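Local coordinates for protein KLLA0B12012p (Kluyveromyces lactis, PDB 6Y3P) that contains a C-terminal ATP-grasp domain of the tubulin-tyrosine ligase family, probably binding ATP and metal ions, and partners the mRNA decapping enzyme Dcp2, at residues A[30-35]-A[369-374]. Residues are numbered along the deposited sequence; the frame is centred on the assembly and turned at random.
Sequences KHLPNV and DVVSIC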
loop_
_atom_site.group_PDB
_atom_site.type_symbol
_atom_site.label_atom_id
_atom_site.label_comp_id
_atom_site.label_asym_id
_atom_site.label_seq_id
_atom_site.Cartn_x
_atom_site.Cartn_y
_atom_site.Cartn_z
ATOM N N LYS A 30 6.199 -26.908 8.546
ATOM C CA LYS A 30 4.975 -27.568 8.103
ATOM C C LYS A 30 4.904 -27.867 6.600
ATOM O O LYS A 30 4.575 -28.998 6.230
ATOM C CB LYS A 30 3.760 -26.746 8.547
ATOM C CG LYS A 30 2.426 -27.479 8.476
ATOM C CD LYS A 30 1.232 -26.532 8.605
ATOM C CE LYS A 30 0.812 -26.308 10.036
ATOM N NZ LYS A 30 -0.407 -25.461 10.123
ATOM N N HIS A 31 5.187 -26.874 5.739
ATOM C CA HIS A 31 5.020 -27.027 4.293
ATOM C C HIS A 31 6.291 -27.361 3.524
ATOM O O HIS A 31 6.202 -27.745 2.352
ATOM C CB HIS A 31 4.326 -25.794 3.691
ATOM C CG HIS A 31 3.051 -25.449 4.378
ATOM N ND1 HIS A 31 1.980 -26.328 4.397
ATOM C CD2 HIS A 31 2.713 -24.335 5.063
ATOM C CE1 HIS A 31 1.035 -25.728 5.097
ATOM N NE2 HIS A 31 1.429 -24.528 5.519
ATOM N N LEU A 32 7.466 -27.224 4.162
ATOM C CA LEU A 32 8.748 -27.605 3.548
ATOM C C LEU A 32 9.575 -28.376 4.607
ATOM O O LEU A 32 10.654 -27.922 5.008
ATOM C CB LEU A 32 9.492 -26.385 2.964
ATOM C CG LEU A 32 8.982 -25.869 1.620
ATOM C CD1 LEU A 32 8.290 -24.562 1.778
ATOM C CD2 LEU A 32 10.092 -25.627 0.680
ATOM N N PRO A 33 9.066 -29.528 5.122
ATOM C CA PRO A 33 9.815 -30.250 6.174
ATOM C C PRO A 33 11.190 -30.786 5.762
ATOM O O PRO A 33 12.059 -30.929 6.622
ATOM C CB PRO A 33 8.857 -31.379 6.583
ATOM C CG PRO A 33 7.987 -31.595 5.394
ATOM C CD PRO A 33 7.806 -30.233 4.790
ATOM N N ASN A 34 11.386 -31.057 4.459
ATOM C CA ASN A 34 12.629 -31.610 3.909
ATOM C C ASN A 34 13.686 -30.553 3.564
ATOM O O ASN A 34 14.818 -30.910 3.214
ATOM C CB ASN A 34 12.341 -32.523 2.711
ATOM C CG ASN A 34 11.612 -33.782 3.106
ATOM O OD1 ASN A 34 12.106 -34.595 3.890
ATOM N ND2 ASN A 34 10.412 -33.960 2.591
ATOM N N VAL A 35 13.333 -29.263 3.705
ATOM C CA VAL A 35 14.262 -28.172 3.417
ATOM C C VAL A 35 14.836 -27.574 4.720
ATOM O O VAL A 35 14.069 -27.057 5.537
ATOM C CB VAL A 35 13.672 -27.109 2.473
ATOM C CG1 VAL A 35 14.720 -26.075 2.110
ATOM C CG2 VAL A 35 13.083 -27.753 1.218
ATOM N N ASP A 369 -0.024 -19.416 4.118
ATOM C CA ASP A 369 -0.428 -19.325 2.721
ATOM C C ASP A 369 0.710 -18.947 1.815
ATOM O O ASP A 369 0.837 -19.533 0.741
ATOM C CB ASP A 369 -1.583 -18.338 2.562
ATOM C CG ASP A 369 -2.875 -18.753 3.259
ATOM O OD1 ASP A 369 -3.071 -19.975 3.477
ATOM O OD2 ASP A 369 -3.698 -17.855 3.581
ATOM N N VAL A 370 1.559 -17.989 2.252
ATOM C CA VAL A 370 2.707 -17.508 1.487
ATOM C C VAL A 370 3.675 -18.657 1.250
ATOM O O VAL A 370 4.060 -18.908 0.113
ATOM C CB VAL A 370 3.385 -16.274 2.159
ATOM C CG1 VAL A 370 4.748 -15.973 1.532
ATOM C CG2 VAL A 370 2.479 -15.047 2.083
ATOM N N VAL A 371 4.007 -19.391 2.312
ATOM C CA VAL A 371 4.912 -20.533 2.235
ATOM C C VAL A 371 4.296 -21.715 1.448
ATOM O O VAL A 371 4.951 -22.227 0.545
ATOM C CB VAL A 371 5.426 -20.927 3.641
ATOM C CG1 VAL A 371 6.229 -22.219 3.608
ATOM C CG2 VAL A 371 6.250 -19.790 4.257
ATOM N N SER A 372 3.041 -22.102 1.743
ATOM C CA SER A 372 2.391 -23.240 1.085
ATOM C C SER A 372 2.013 -23.035 -0.390
ATOM O O SER A 372 1.822 -24.036 -1.099
ATOM C CB SER A 372 1.159 -23.680 1.872
ATOM O OG SER A 372 0.161 -22.670 1.908
ATOM N N ILE A 373 1.865 -21.756 -0.846
ATOM C CA ILE A 373 1.411 -21.446 -2.214
ATOM C C ILE A 373 2.504 -20.812 -3.087
ATOM O O ILE A 373 2.604 -21.127 -4.278
ATOM C CB ILE A 373 0.104 -20.581 -2.152
ATOM C CG1 ILE A 373 -1.043 -21.403 -1.508
ATOM C CG2 ILE A 373 -0.311 -20.011 -3.545
ATOM C CD1 ILE A 373 -2.202 -20.620 -0.990
ATOM N N CYS A 374 3.291 -19.908 -2.511
ATOM C CA CYS A 374 4.331 -19.184 -3.247
ATOM C C CYS A 374 5.735 -19.793 -3.098
ATOM O O CYS A 374 6.479 -19.871 -4.087
ATOM C CB CYS A 374 4.318 -17.707 -2.855
ATOM S SG CYS A 374 2.687 -16.911 -2.970
#
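The imidazole of H31 lies flat against S372, whose CB sits over the middle of one ring face, 3.5 Å from the centroid and only 7° off the normal, a CH-pi contact in which CB keeps much the same distance from all five ring atoms. On the opposite face lies CG of K30, shifted toward the rim, while CG1 of V371 comes in at the edge, near the ring plane, and is 4.1 Å from H31 CB. The first torsion of H31 swings the ring toward helix 357-375, and the second (chi2 -62°) turns its face to the serine CB. S372 presents only carbon to the ring; its OG (chi1 64°) hydrogen-bonds to the carbonyl oxygen of D368, one turn back in the same helix, whose OD1 is also weakly hydrogen-bonded to H31 NE2, so the ring, packed over its face by S372, has a further weak tether. Were H31 an alanine, S372 CB would probably lose its aromatic cover and D368 OD1 its weak partner. Beside this CH-pi contact, L32 CD1 meets V371 CG1 at 3.6 Å. L32 is the first residue to depart from helical geometry. No hydrogen bond joins the two segments directly, although R376, just beyond 369-374, donates through NH1 to the carbonyl oxygen of H31. The contact is helix-end packing: the C-terminal end of helix 21-31, which follows the first strand of the N-terminal parallel sheet, docks against the last turns of helix 357-375, whose V370 and C374 pack on strands 215-224 and 391-396 of the large antiparallel sheet, an interface between two parts of the chain consistent with an ATP-grasp architecture.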